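Local coordinates for phospholipase C-beta (PLC-beta) (Sepia officinalis, PDB 3QR0), which is a multidomain phospholipase C of the beta class, built from PH, EF-hand, TIM-barrel and C2 domains, with a calcium ion bound in the barrel, at residues A189-A194 with N695-Y700; L226-I231 with I656-F661; E156-R161 with K179-D184; S668-V673 with I722-N727. All blocks are in the same frame, centred on the assembly; numbering follows the deposited sequence.

Contact 1: residues A189-A194 with N695-Y700; sequences ARISKA and NGMDPY
The guanidinium of Arg190 has Met697 SD over one face and the carboxylate of Asp698 at its edge. The Arg190 chain bends at chi3 (65°), which turns its flat end toward the loop. The sulfur stands 3.8 Å from Arg190 NH1, nearer the rim of the flat group than its centre. At the edge the grip is end-on. Arg190 NH2 reaches Asp698 OD2 at 2.9 Å and Arg190 NH1 reaches Asp698 OD1 at 3.2 Å, both nearly straight. Each oxygen lies close to the guanidinium plane, yet the nitrogens meet the carboxylate from above its own plane. The two planes are 40° apart, so this salt bridge is twisted and not coplanar. Asn695 ND2 donates to Asp698 OD1 at 3.0 Å, from the opposite face of the carboxylate to Arg190 NH1. Asn695 OD1 turns back on its own loop and accepts from the backbone N of Met697 and of Asp698, at 3.0 and 2.9 Å. Leu225 O also accepts from Arg190 NH2, and Glu227 N donates to Asp698 OD2, which ties the pair to the end of helix 215-225. Ile191 adds a loose apolar touch, its CD1 4.5 Å from Met697 CE. The arrangement joins helix 185-198 of the EF-hand region to a C2-domain loop, whose bend at Asn695 is an Asx turn extended into an Asx motif.

Contact 2: residues L226-I231 with I656-F661; sequences LERSEI and IISAQF
Leu226, Gln660 and Glu230 bury the most surface here. Leu226 lies just past the end of helix 215-225 and divides its two methyls between two partners. Its CD1 comes within 3.4 Å of Phe661 CZ, while its CD2 sits 3.6 Å from Gln660 CG. Gln660 then folds over Arg228. The bend at chi2 (80°) turns the amide flat above the guanidinium, with the planes 16° apart. Gln660 NE2 stands 3.3 Å from Arg228 CZ, over the centre of the group. This is a stack, and the amide oxygen, Gln660 OE1, is held by Gln151 NE2. The residues Ile656 to Gln660 belong to strand 650-660 of the C2 domain, and Ile657 and Ser658 form a classic beta bulge opposite Phe764. Ser658 OG, from that bulge, donates to Glu230 OE2 at 2.7 Å. The same oxygen forms a salt bridge with Arg228, accepting from Arg228 NE and Arg228 NH2, each at 2.9 Å, side-on and in the guanidinium plane. Three donors thus converge on one buried carboxylate oxygen, which would probably stabilise its negative charge. Arg228 has further partners in Tyr222 OH and His747 NE2, and a cation-pi contact with Phe764. On the apolar side of Glu230, its CB packs 3.6 Å from Ile657 CG2.

Contact 3: residues E156-R161 with K179-D184; sequences EKLYFR and KCLSKD
Arg161 reaches across to Cys180 from helix 151-165, and its side chain can be followed outward from CB. CG is anti to the backbone N (chi1 -166°), and the chain then runs extended as far as NE. This straight course carries the polar end over to the other helix. CB and CG stay on the near side, and the first atom to meet a partner is CD, 3.8 Å from Cys180 SG. NE comes next and is closest to the sulfur, with Arg161 NE to Cys180 SG at 3.5 Å. Arg161 CZ follows at 3.6 Å and NH1 at 3.9 Å from the same Cys180 SG. The sulfur therefore lies over one face of the guanidinium, offset toward the rim. At the tip, Arg161 NH2 also stands 4.1 Å from Lys179 CE, where the two side chains cross at about a right angle. Arg161 NH2 and Lys179 NZ are 4.6 Å apart and both form salt bridges with Glu166, which probably offsets their like charges. Lys179 has a second acidic partner in Asp61.

Below this polar rim the contact is apolar. Leu158 uses both methyls: its CD1 packs 3.6 Å from Cys180 CB, and its CD2 lies 3.6 Å from Leu181 CD2. No hydrogen bond crosses the contact. The packing joins helix 151-165 to the end of helix 174-181 within the EF-hand region. Helix 215-225 adds Phe218 against Leu158, and Phe221 and Leu225 against Leu181. Ile191 of helix 185-198 also touches Leu181, while Phe51 of strand 51-54 packs on Arg161.

Contact 4: residues S668-V673 with I722-N727; sequences SSYVEV and IVSEEN
Strands 669-676 and 718-725 pair antiparallel here, as central neighbours in one four-stranded sheet of the C2 beta sandwich. The register alternates regularly. Tyr670 with Ser724 and Glu672 with Ile722 are hydrogen-bonded pairs, each joined by two backbone bonds. Val671 with Val723 is a non-hydrogen-bonded pair between them. Its side chains share one face of the sheet, and Val671 CG2 lies 4.0 Å from Val723 CG2. Val671 also packs on Ile656 of strand 650-660, which belongs to the other sheet, so this face looks into the sandwich core. The opposite face bears Tyr670, Glu672, Ile722 and Ser724. There the Tyr670 ring receives Ser724 CB over one face in a CH-pi contact, 4.2 Å from the ring centroid. With CG between the backbone N and the carbonyl carbon (chi1 61°), the ring leans toward the partner strand. Tyr670 CE2 comes 3.2 Å from Glu725 O, which meets the ring obliquely. Lys688 adds a cation-pi contact to the ring. Ser669 with Glu725 is the last pair, non-hydrogen-bonded. Just beyond the strands, Glu726 N donates to Ser668 O at 3.0 Å. That bond is less straight than the others, and its donor stands above the carbonyl plane. One water links Glu672 and Ser724, donating to Glu672 OE1 at 2.6 Å and lying 2.7 Å from Ser724 OG.

How the contacts relate
Contact 3 comes first along the chain and lies wholly within the EF-hand region. Contacts 1 and 2 each join that region to the C2 domain, more than 400 residues later. Contact 4 lies within the C2 domain. The centres of contacts 1 and 2 are about 11 Å apart, and they share backbone bonds between segments 695-700 and 656-661. Contact 3 is about 13 Å from contact 1, centre to centre, and meets it through Leu181 and Ile191. Contact 4 backs onto contact 2 through Ile656, with centres about 15 Å apart. The series thus runs from EF-hand helices across a buried domain interface into the C2 sandwich.

Contact 1: residues A189-A194 with N695-Y700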
loop_
_atom_site.group_PDB
_atom_site.type_symbol
_atom_site.label_atom_id
_atom_site.label_comp_id
_atom_site.label_asym_id
_atom_site.label_seq_id
_atom_site.Cartn_x
_atom_site.Cartn_y
_atom_site.Cartn_z
ATOM N N ALA A 189 -23.597 14.527 21.743
ATOM C CA ALA A 189 -25.037 14.702 21.936
ATOM C C ALA A 189 -25.830 13.910 20.895
ATOM O O ALA A 189 -26.863 13.317 21.218
ATOM C CB ALA A 189 -25.411 16.183 21.877
ATOM N N ARG A 190 -25.352 13.911 19.649
ATOM C CA ARG A 190 -25.982 13.128 18.580
ATOM C C ARG A 190 -25.946 11.643 18.923
ATOM O O ARG A 190 -26.947 10.937 18.778
ATOM C CB ARG A 190 -25.285 13.359 17.236
ATOM C CG ARG A 190 -25.504 14.741 16.636
ATOM C CD ARG A 190 -24.832 14.863 15.270
ATOM N NE ARG A 190 -25.437 13.968 14.282
ATOM C CZ ARG A 190 -25.005 13.807 13.033
ATOM N NH1 ARG A 190 -23.950 14.478 12.586
ATOM N NH2 ARG A 190 -25.637 12.964 12.221
ATOM N N ILE A 191 -24.789 11.185 19.391
ATOM C CA ILE A 191 -24.613 9.795 19.790
ATOM C C ILE A 191 -25.599 9.410 20.897
ATOM O O ILE A 191 -26.265 8.382 20.799
ATOM C CB ILE A 191 -23.153 9.516 20.222
ATOM C CG1 ILE A 191 -22.235 9.534 18.993
ATOM C CG2 ILE A 191 -23.049 8.180 20.943
ATOM C CD1 ILE A 191 -20.766 9.687 19.323
ATOM N N SER A 192 -25.712 10.245 21.928
ATOM C CA SER A 192 -26.664 9.996 23.020
ATOM C C SER A 192 -28.111 9.913 22.519
ATOM O O SER A 192 -28.857 9.009 22.903
ATOM C CB SER A 192 -26.553 11.084 24.093
ATOM O OG SER A 192 -25.299 11.017 24.747
ATOM N N LYS A 193 -28.497 10.861 21.668
ATOM C CA LYS A 193 -29.836 10.883 21.079
ATOM C C LYS A 193 -30.106 9.617 20.264
ATOM O O LYS A 193 -31.204 9.060 20.321
ATOM C CB LYS A 193 -30.005 12.118 20.184
ATOM C CG LYS A 193 -30.000 13.451 20.934
ATOM C CD LYS A 193 -31.404 13.909 21.318
ATOM C CE LYS A 193 -32.143 14.523 20.132
ATOM N NZ LYS A 193 -33.382 15.236 20.553
ATOM N N ALA A 194 -29.102 9.166 19.513
ATOM C CA ALA A 194 -29.224 7.953 18.699
ATOM C C ALA A 194 -29.397 6.707 19.567
ATOM O O ALA A 194 -30.206 5.840 19.255
ATOM C CB ALA A 194 -28.011 7.798 17.781
ATOM N N ASN A 695 -18.495 19.571 10.048
ATOM C CA ASN A 695 -19.086 18.238 10.058
ATOM C C ASN A 695 -18.018 17.210 9.715
ATOM O O ASN A 695 -17.616 17.085 8.562
ATOM C CB ASN A 695 -20.258 18.159 9.073
ATOM C CG ASN A 695 -21.080 16.881 9.226
ATOM O OD1 ASN A 695 -20.695 15.951 9.942
ATOM N ND2 ASN A 695 -22.219 16.830 8.539
ATOM N N GLY A 696 -17.547 16.498 10.734
ATOM C CA GLY A 696 -16.586 15.422 10.553
ATOM C C GLY A 696 -17.233 14.048 10.548
ATOM O O GLY A 696 -16.543 13.048 10.351
ATOM N N MET A 697 -18.551 13.998 10.755
ATOM C CA MET A 697 -19.265 12.734 10.957
ATOM C C MET A 697 -20.010 12.275 9.704
ATOM O O MET A 697 -19.916 11.109 9.321
ATOM C CB MET A 697 -20.235 12.862 12.140
ATOM C CG MET A 697 -20.939 11.568 12.543
ATOM S SD MET A 697 -21.802 11.708 14.134
ATOM C CE MET A 697 -20.427 11.534 15.274
ATOM N N ASP A 698 -20.751 13.179 9.071
ATOM C CA ASP A 698 -21.518 12.819 7.880
ATOM C C ASP A 698 -21.725 13.980 6.898
ATOM O O ASP A 698 -22.856 14.312 6.567
ATOM C CB ASP A 698 -22.859 12.179 8.286
ATOM C CG ASP A 698 -23.750 13.106 9.111
ATOM O OD1 ASP A 698 -23.329 14.225 9.468
ATOM O OD2 ASP A 698 -24.895 12.701 9.404
ATOM N N PRO A 699 -20.624 14.581 6.408
ATOM C CA PRO A 699 -20.747 15.670 5.434
ATOM C C PRO A 699 -21.411 15.199 4.142
ATOM O O PRO A 699 -21.103 14.111 3.665
ATOM C CB PRO A 699 -19.292 16.080 5.174
ATOM C CG PRO A 699 -18.480 14.870 5.535
ATOM C CD PRO A 699 -19.212 14.251 6.687
ATOM N N TYR A 700 -22.312 16.011 3.591
ATOM C CA TYR A 700 -23.046 15.651 2.374
ATOM C C TYR A 700 -22.692 16.622 1.250
ATOM O O TYR A 700 -23.244 17.712 1.164
ATOM C CB TYR A 700 -24.555 15.636 2.669
ATOM C CG TYR A 700 -25.468 15.256 1.510
ATOM C CD1 TYR A 700 -25.131 14.241 0.621
ATOM C CD2 TYR A 700 -26.697 15.895 1.333
ATOM C CE1 TYR A 700 -25.978 13.889 -0.432
ATOM C CE2 TYR A 700 -27.552 15.547 0.285
ATOM C CZ TYR A 700 -27.184 14.537 -0.589
ATOM O OH TYR A 700 -28.010 14.183 -1.627
#

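Contact 2: residues L226-I231 with I656-F661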
loop_
_atom_site.group_PDB
_atom_site.type_symbol
_atom_site.label_atom_id
_atom_site.label_comp_id
_atom_site.label_asym_id
_atom_site.label_seq_id
_atom_site.Cartn_x
_atom_site.Cartn_y
_atom_site.Cartn_z
ATOM N N LEU A 226 -26.255 8.495 11.730
ATOM C CA LEU A 226 -25.913 9.258 10.532
ATOM C C LEU A 226 -27.161 9.590 9.736
ATOM O O LEU A 226 -28.096 8.793 9.670
ATOM C CB LEU A 226 -24.908 8.510 9.648
ATOM C CG LEU A 226 -23.489 8.447 10.214
ATOM C CD1 LEU A 226 -23.418 7.411 11.310
ATOM C CD2 LEU A 226 -22.464 8.157 9.131
ATOM N N GLU A 227 -27.167 10.788 9.154
ATOM C CA GLU A 227 -28.197 11.201 8.206
ATOM C C GLU A 227 -27.659 10.963 6.797
ATOM O O GLU A 227 -27.036 11.841 6.192
ATOM C CB GLU A 227 -28.573 12.674 8.416
ATOM C CG GLU A 227 -29.549 12.886 9.572
ATOM C CD GLU A 227 -29.648 14.337 10.037
ATOM O OE1 GLU A 227 -28.771 15.159 9.679
ATOM O OE2 GLU A 227 -30.608 14.652 10.773
ATOM N N ARG A 228 -27.882 9.752 6.294
ATOM C CA ARG A 228 -27.478 9.390 4.944
ATOM C C ARG A 228 -28.591 9.824 3.977
ATOM O O ARG A 228 -29.266 8.993 3.363
ATOM C CB ARG A 228 -27.203 7.886 4.869
ATOM C CG ARG A 228 -26.124 7.392 5.854
ATOM C CD ARG A 228 -24.746 7.986 5.558
ATOM N NE ARG A 228 -24.371 7.766 4.163
ATOM C CZ ARG A 228 -23.762 6.681 3.691
ATOM N NH1 ARG A 228 -23.404 5.683 4.498
ATOM N NH2 ARG A 228 -23.502 6.602 2.392
ATOM N N SER A 229 -28.750 11.142 3.855
ATOM C CA SER A 229 -29.826 11.776 3.083
ATOM C C SER A 229 -29.924 11.294 1.649
ATOM O O SER A 229 -31.018 11.237 1.087
ATOM C CB SER A 229 -29.619 13.295 3.050
ATOM O OG SER A 229 -29.684 13.845 4.348
ATOM N N GLU A 230 -28.770 10.982 1.063
ATOM C CA GLU A 230 -28.678 10.548 -0.325
ATOM C C GLU A 230 -29.440 9.256 -0.634
ATOM O O GLU A 230 -29.815 9.018 -1.781
ATOM C CB GLU A 230 -27.205 10.368 -0.729
ATOM C CG GLU A 230 -26.437 9.235 0.004
ATOM C CD GLU A 230 -25.736 9.690 1.278
ATOM O OE1 GLU A 230 -26.208 10.656 1.915
ATOM O OE2 GLU A 230 -24.707 9.076 1.649
ATOM N N ILE A 231 -29.651 8.420 0.380
ATOM C CA ILE A 231 -30.191 7.081 0.162
ATOM C C ILE A 231 -31.643 7.128 -0.318
ATOM O O ILE A 231 -32.056 6.274 -1.093
ATOM C CB ILE A 231 -30.059 6.190 1.429
ATOM C CG1 ILE A 231 -28.585 6.013 1.814
ATOM C CG2 ILE A 231 -30.676 4.824 1.201
ATOM C CD1 ILE A 231 -27.731 5.314 0.755
ATOM N N ILE A 656 -18.810 12.561 -6.281
ATOM C CA ILE A 656 -18.594 12.522 -4.837
ATOM C C ILE A 656 -19.887 12.936 -4.141
ATOM O O ILE A 656 -20.330 14.081 -4.268
ATOM C CB ILE A 656 -17.438 13.459 -4.400
ATOM C CG1 ILE A 656 -16.134 13.088 -5.115
ATOM C CG2 ILE A 656 -17.236 13.411 -2.874
ATOM C CD1 ILE A 656 -15.638 11.671 -4.831
ATOM N N ILE A 657 -20.490 12.006 -3.408
ATOM C CA ILE A 657 -21.811 12.220 -2.818
ATOM C C ILE A 657 -21.704 12.645 -1.358
ATOM O O ILE A 657 -22.231 13.690 -0.968
ATOM C CB ILE A 657 -22.683 10.950 -2.942
ATOM C CG1 ILE A 657 -22.935 10.628 -4.422
ATOM C CG2 ILE A 657 -24.016 11.132 -2.241
ATOM C CD1 ILE A 657 -23.521 9.255 -4.650
ATOM N N SER A 658 -21.012 11.841 -0.557
ATOM C CA SER A 658 -20.892 12.110 0.867
ATOM C C SER A 658 -19.660 11.435 1.459
ATOM O O SER A 658 -18.938 10.724 0.767
ATOM C CB SER A 658 -22.148 11.626 1.594
ATOM O OG SER A 658 -22.255 10.215 1.541
ATOM N N ALA A 659 -19.424 11.684 2.741
ATOM C CA ALA A 659 -18.372 10.998 3.486
ATOM C C ALA A 659 -18.852 10.695 4.893
ATOM O O ALA A 659 -19.760 11.350 5.396
ATOM C CB ALA A 659 -17.099 11.834 3.524
ATOM N N GLN A 660 -18.249 9.681 5.508
ATOM C CA GLN A 660 -18.599 9.267 6.859
ATOM C C GLN A 660 -17.361 9.191 7.740
ATOM O O GLN A 660 -16.314 8.710 7.309
ATOM C CB GLN A 660 -19.282 7.899 6.849
ATOM C CG GLN A 660 -20.578 7.846 6.034
ATOM C CD GLN A 660 -20.336 7.701 4.549
ATOM O OE1 GLN A 660 -19.554 6.848 4.114
ATOM N NE2 GLN A 660 -21.003 8.537 3.753
ATOM N N PHE A 661 -17.502 9.671 8.973
ATOM C CA PHE A 661 -16.502 9.488 10.022
ATOM C C PHE A 661 -15.117 9.955 9.614
ATOM O O PHE A 661 -14.135 9.248 9.812
ATOM C CB PHE A 661 -16.452 8.023 10.458
ATOM C CG PHE A 661 -17.766 7.492 10.928
ATOM C CD1 PHE A 661 -18.336 7.965 12.098
ATOM C CD2 PHE A 661 -18.433 6.515 10.206
ATOM C CE1 PHE A 661 -19.554 7.474 12.541
ATOM C CE2 PHE A 661 -19.643 6.017 10.646
ATOM C CZ PHE A 661 -20.207 6.500 11.812
#

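Contact 3: residues E156-R161 with K179-D184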
loop_
_atom_site.group_PDB
_atom_site.type_symbol
_atom_site.label_atom_id
_atom_site.label_comp_id
_atom_site.label_asym_id
_atom_site.label_seq_id
_atom_site.Cartn_x
_atom_site.Cartn_y
_atom_site.Cartn_z
ATOM N N GLU A 156 -18.391 -3.334 12.206
ATOM C CA GLU A 156 -18.247 -4.565 12.982
ATOM C C GLU A 156 -16.953 -4.577 13.817
ATOM O O GLU A 156 -16.946 -5.074 14.940
ATOM C CB GLU A 156 -18.303 -5.790 12.062
ATOM C CG GLU A 156 -18.395 -7.118 12.799
ATOM C CD GLU A 156 -18.317 -8.319 11.870
ATOM O OE1 GLU A 156 -17.500 -8.307 10.924
ATOM O OE2 GLU A 156 -19.062 -9.289 12.100
ATOM N N LYS A 157 -15.871 -4.036 13.268
ATOM C CA LYS A 157 -14.622 -3.851 14.021
ATOM C C LYS A 157 -14.842 -3.006 15.280
ATOM O O LYS A 157 -14.399 -3.374 16.375
ATOM C CB LYS A 157 -13.557 -3.200 13.137
ATOM C CG LYS A 157 -12.267 -2.849 13.858
ATOM C CD LYS A 157 -11.124 -2.627 12.878
ATOM C CE LYS A 157 -9.897 -2.058 13.579
ATOM N NZ LYS A 157 -8.722 -1.970 12.662
ATOM N N LEU A 158 -15.534 -1.881 15.118
ATOM C CA LEU A 158 -15.914 -1.036 16.245
ATOM C C LEU A 158 -16.785 -1.814 17.233
ATOM O O LEU A 158 -16.608 -1.692 18.453
ATOM C CB LEU A 158 -16.658 0.214 15.755
ATOM C CG LEU A 158 -17.196 1.179 16.812
ATOM C CD1 LEU A 158 -16.065 1.701 17.692
ATOM C CD2 LEU A 158 -17.940 2.329 16.154
ATOM N N TYR A 159 -17.723 -2.602 16.707
ATOM C CA TYR A 159 -18.588 -3.439 17.542
ATOM C C TYR A 159 -17.760 -4.400 18.396
ATOM O O TYR A 159 -18.018 -4.558 19.592
ATOM C CB TYR A 159 -19.592 -4.230 16.688
ATOM C CG TYR A 159 -20.434 -5.202 17.484
ATOM C CD1 TYR A 159 -21.575 -4.776 18.147
ATOM C CD2 TYR A 159 -20.077 -6.546 17.587
ATOM C CE1 TYR A 159 -22.350 -5.661 18.893
ATOM C CE2 TYR A 159 -20.848 -7.445 18.330
ATOM C CZ TYR A 159 -21.981 -6.992 18.978
ATOM O OH TYR A 159 -22.749 -7.861 19.713
ATOM N N PHE A 160 -16.772 -5.042 17.782
ATOM C CA PHE A 160 -15.921 -5.980 18.517
ATOM C C PHE A 160 -14.994 -5.285 19.508
ATOM O O PHE A 160 -14.676 -5.851 20.560
ATOM C CB PHE A 160 -15.144 -6.891 17.569
ATOM C CG PHE A 160 -15.904 -8.121 17.187
ATOM C CD1 PHE A 160 -16.757 -8.117 16.090
ATOM C CD2 PHE A 160 -15.806 -9.275 17.952
ATOM C CE1 PHE A 160 -17.477 -9.251 15.739
ATOM C CE2 PHE A 160 -16.523 -10.419 17.604
ATOM C CZ PHE A 160 -17.362 -10.402 16.498
ATOM N N ARG A 161 -14.583 -4.059 19.198
ATOM C CA ARG A 161 -13.847 -3.266 20.168
ATOM C C ARG A 161 -14.717 -3.032 21.406
ATOM O O ARG A 161 -14.277 -3.252 22.538
ATOM C CB ARG A 161 -13.395 -1.926 19.595
ATOM C CG ARG A 161 -12.364 -1.270 20.487
ATOM C CD ARG A 161 -12.058 0.152 20.123
ATOM N NE ARG A 161 -11.512 0.872 21.275
ATOM C CZ ARG A 161 -10.836 2.016 21.216
ATOM N NH1 ARG A 161 -10.584 2.602 20.050
ATOM N NH2 ARG A 161 -10.400 2.572 22.338
ATOM N N LYS A 179 -16.391 7.852 23.268
ATOM C CA LYS A 179 -14.950 8.079 23.083
ATOM C C LYS A 179 -14.417 7.445 21.795
ATOM O O LYS A 179 -13.505 7.983 21.178
ATOM C CB LYS A 179 -14.135 7.587 24.289
ATOM C CG LYS A 179 -13.914 6.086 24.356
ATOM C CD LYS A 179 -12.928 5.700 25.442
ATOM C CE LYS A 179 -12.618 4.212 25.371
ATOM N NZ LYS A 179 -11.894 3.725 26.572
ATOM N N CYS A 180 -14.981 6.303 21.399
ATOM C CA CYS A 180 -14.553 5.631 20.169
ATOM C C CYS A 180 -14.997 6.383 18.907
ATOM O O CYS A 180 -14.407 6.188 17.844
ATOM C CB CYS A 180 -15.069 4.186 20.125
ATOM S SG CYS A 180 -14.283 3.051 21.316
ATOM N N LEU A 181 -16.018 7.236 19.021
ATOM C CA LEU A 181 -16.582 7.934 17.859
ATOM C C LEU A 181 -16.221 9.421 17.758
ATOM O O LEU A 181 -15.991 9.916 16.654
ATOM C CB LEU A 181 -18.110 7.777 17.823
ATOM C CG LEU A 181 -18.654 6.378 17.511
ATOM C CD1 LEU A 181 -20.164 6.338 17.688
ATOM C CD2 LEU A 181 -18.275 5.934 16.105
ATOM N N SER A 182 -16.182 10.142 18.880
ATOM C CA SER A 182 -15.967 11.595 18.814
ATOM C C SER A 182 -15.462 12.235 20.110
ATOM O O SER A 182 -15.754 11.762 21.212
ATOM C CB SER A 182 -17.263 12.293 18.380
ATOM O OG SER A 182 -17.028 13.645 18.033
ATOM N N LYS A 183 -14.698 13.316 19.945
ATOM C CA LYS A 183 -14.266 14.176 21.048
ATOM C C LYS A 183 -15.074 15.476 21.084
ATOM O O LYS A 183 -14.855 16.317 21.959
ATOM C CB LYS A 183 -12.778 14.512 20.903
ATOM C CG LYS A 183 -11.860 13.298 20.920
ATOM C CD LYS A 183 -10.397 13.689 20.706
ATOM C CE LYS A 183 -9.476 12.484 20.841
ATOM N NZ LYS A 183 -8.044 12.836 20.608
ATOM N N ASP A 184 -16.007 15.634 20.144
ATOM C CA ASP A 184 -16.797 16.858 20.013
ATOM C C ASP A 184 -18.098 16.776 20.815
ATOM O O ASP A 184 -18.775 15.747 20.810
ATOM C CB ASP A 184 -17.105 17.119 18.537
ATOM C CG ASP A 184 -17.811 18.438 18.312
ATOM O OD1 ASP A 184 -17.117 19.442 18.044
ATOM O OD2 ASP A 184 -19.055 18.474 18.410
#

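Contact 4: residues S668-V673 with I722-N727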
loop_
_atom_site.group_PDB
_atom_site.type_symbol
_atom_site.label_atom_id
_atom_site.label_comp_id
_atom_site.label_asym_id
_atom_site.label_seq_id
_atom_site.Cartn_x
_atom_site.Cartn_y
_atom_site.Cartn_z
ATOM N N SER A 668 -14.035 21.033 8.757
ATOM C CA SER A 668 -14.540 21.410 7.442
ATOM C C SER A 668 -13.703 20.648 6.418
ATOM O O SER A 668 -12.482 20.583 6.554
ATOM C CB SER A 668 -14.413 22.916 7.227
ATOM O OG SER A 668 -15.133 23.626 8.223
ATOM N N SER A 669 -14.345 20.057 5.416
ATOM C CA SER A 669 -13.641 19.185 4.473
ATOM C C SER A 669 -14.035 19.400 3.023
ATOM O O SER A 669 -15.086 19.961 2.722
ATOM C CB SER A 669 -13.887 17.720 4.828
ATOM O OG SER A 669 -15.225 17.345 4.555
ATOM N N TYR A 670 -13.161 18.940 2.131
ATOM C CA TYR A 670 -13.479 18.820 0.718
ATOM C C TYR A 670 -12.808 17.579 0.139
ATOM O O TYR A 670 -11.931 16.974 0.767
ATOM C CB TYR A 670 -13.080 20.086 -0.060
ATOM C CG TYR A 670 -11.603 20.430 -0.037
ATOM C CD1 TYR A 670 -10.707 19.802 -0.899
ATOM C CD2 TYR A 670 -11.106 21.403 0.826
ATOM C CE1 TYR A 670 -9.353 20.119 -0.890
ATOM C CE2 TYR A 670 -9.748 21.733 0.839
ATOM C CZ TYR A 670 -8.879 21.087 -0.022
ATOM O OH TYR A 670 -7.534 21.392 -0.011
ATOM N N VAL A 671 -13.240 17.208 -1.058
ATOM C CA VAL A 671 -12.750 16.017 -1.731
ATOM C C VAL A 671 -12.260 16.385 -3.122
ATOM O O VAL A 671 -12.876 17.204 -3.815
ATOM C CB VAL A 671 -13.842 14.941 -1.829
ATOM C CG1 VAL A 671 -13.287 13.656 -2.478
ATOM C CG2 VAL A 671 -14.420 14.652 -0.442
ATOM N N GLU A 672 -11.129 15.802 -3.500
ATOM C CA GLU A 672 -10.549 15.974 -4.822
ATOM C C GLU A 672 -10.431 14.620 -5.525
ATOM O O GLU A 672 -10.304 13.582 -4.877
ATOM C CB GLU A 672 -9.163 16.596 -4.702
ATOM C CG GLU A 672 -9.152 18.042 -4.281
ATOM C CD GLU A 672 -7.743 18.539 -4.040
ATOM O OE1 GLU A 672 -7.182 18.211 -2.975
ATOM O OE2 GLU A 672 -7.195 19.240 -4.919
ATOM N N VAL A 673 -10.473 14.639 -6.851
ATOM C CA VAL A 673 -10.323 13.427 -7.644
ATOM C C VAL A 673 -9.312 13.678 -8.753
ATOM O O VAL A 673 -9.456 14.625 -9.532
ATOM C CB VAL A 673 -11.665 12.963 -8.250
ATOM C CG1 VAL A 673 -11.472 11.672 -9.042
ATOM C CG2 VAL A 673 -12.702 12.755 -7.146
ATOM N N ILE A 722 -8.943 12.007 -2.917
ATOM C CA ILE A 722 -8.194 12.602 -1.810
ATOM C C ILE A 722 -9.126 13.483 -0.983
ATOM O O ILE A 722 -9.804 14.354 -1.519
ATOM C CB ILE A 722 -6.993 13.460 -2.293
ATOM C CG1 ILE A 722 -6.123 12.701 -3.303
ATOM C CG2 ILE A 722 -6.141 13.882 -1.092
ATOM C CD1 ILE A 722 -6.517 12.903 -4.755
ATOM N N VAL A 723 -9.168 13.245 0.322
ATOM C CA VAL A 723 -9.977 14.059 1.216
ATOM C C VAL A 723 -9.060 14.914 2.083
ATOM O O VAL A 723 -8.099 14.405 2.664
ATOM C CB VAL A 723 -10.892 13.207 2.111
ATOM C CG1 VAL A 723 -11.803 14.110 2.933
ATOM C CG2 VAL A 723 -11.717 12.220 1.273
ATOM N N SER A 724 -9.373 16.206 2.164
ATOM C CA SER A 724 -8.575 17.169 2.922
ATOM C C SER A 724 -9.447 18.058 3.797
ATOM O O SER A 724 -10.625 18.270 3.505
ATOM C CB SER A 724 -7.781 18.058 1.959
ATOM O OG SER A 724 -6.937 17.288 1.121
ATOM N N GLU A 725 -8.861 18.586 4.869
ATOM C CA GLU A 725 -9.491 19.662 5.624
ATOM C C GLU A 725 -9.444 20.925 4.761
ATOM O O GLU A 725 -8.661 20.997 3.807
ATOM C CB GLU A 725 -8.787 19.893 6.963
ATOM C CG GLU A 725 -8.798 18.670 7.882
ATOM C CD GLU A 725 -8.420 18.986 9.327
ATOM O OE1 GLU A 725 -8.792 20.064 9.834
ATOM O OE2 GLU A 725 -7.767 18.136 9.966
ATOM N N GLU A 726 -10.279 21.911 5.089
ATOM C CA GLU A 726 -10.351 23.154 4.314
ATOM C C GLU A 726 -8.999 23.853 4.181
ATOM O O GLU A 726 -8.709 24.445 3.141
ATOM C CB GLU A 726 -11.368 24.125 4.920
ATOM C CG GLU A 726 -11.385 25.498 4.238
ATOM C CD GLU A 726 -12.570 26.358 4.635
ATOM O OE1 GLU A 726 -13.170 26.109 5.704
ATOM O OE2 GLU A 726 -12.889 27.303 3.876
ATOM N N ASN A 727 -8.178 23.784 5.228
ATOM C CA ASN A 727 -6.846 24.395 5.200
ATOM C C ASN A 727 -5.825 23.597 4.376
ATOM O O ASN A 727 -4.662 23.982 4.294
ATOM C CB ASN A 727 -6.327 24.629 6.626
ATOM C CG ASN A 727 -5.779 23.368 7.274
ATOM O OD1 ASN A 727 -6.325 22.277 7.112
ATOM N ND2 ASN A 727 -4.685 23.519 8.017
HETATM O O HOH W 1 -11.361 21.895 9.575
HETATM O O HOH W 2 -8.360 16.772 -1.094
#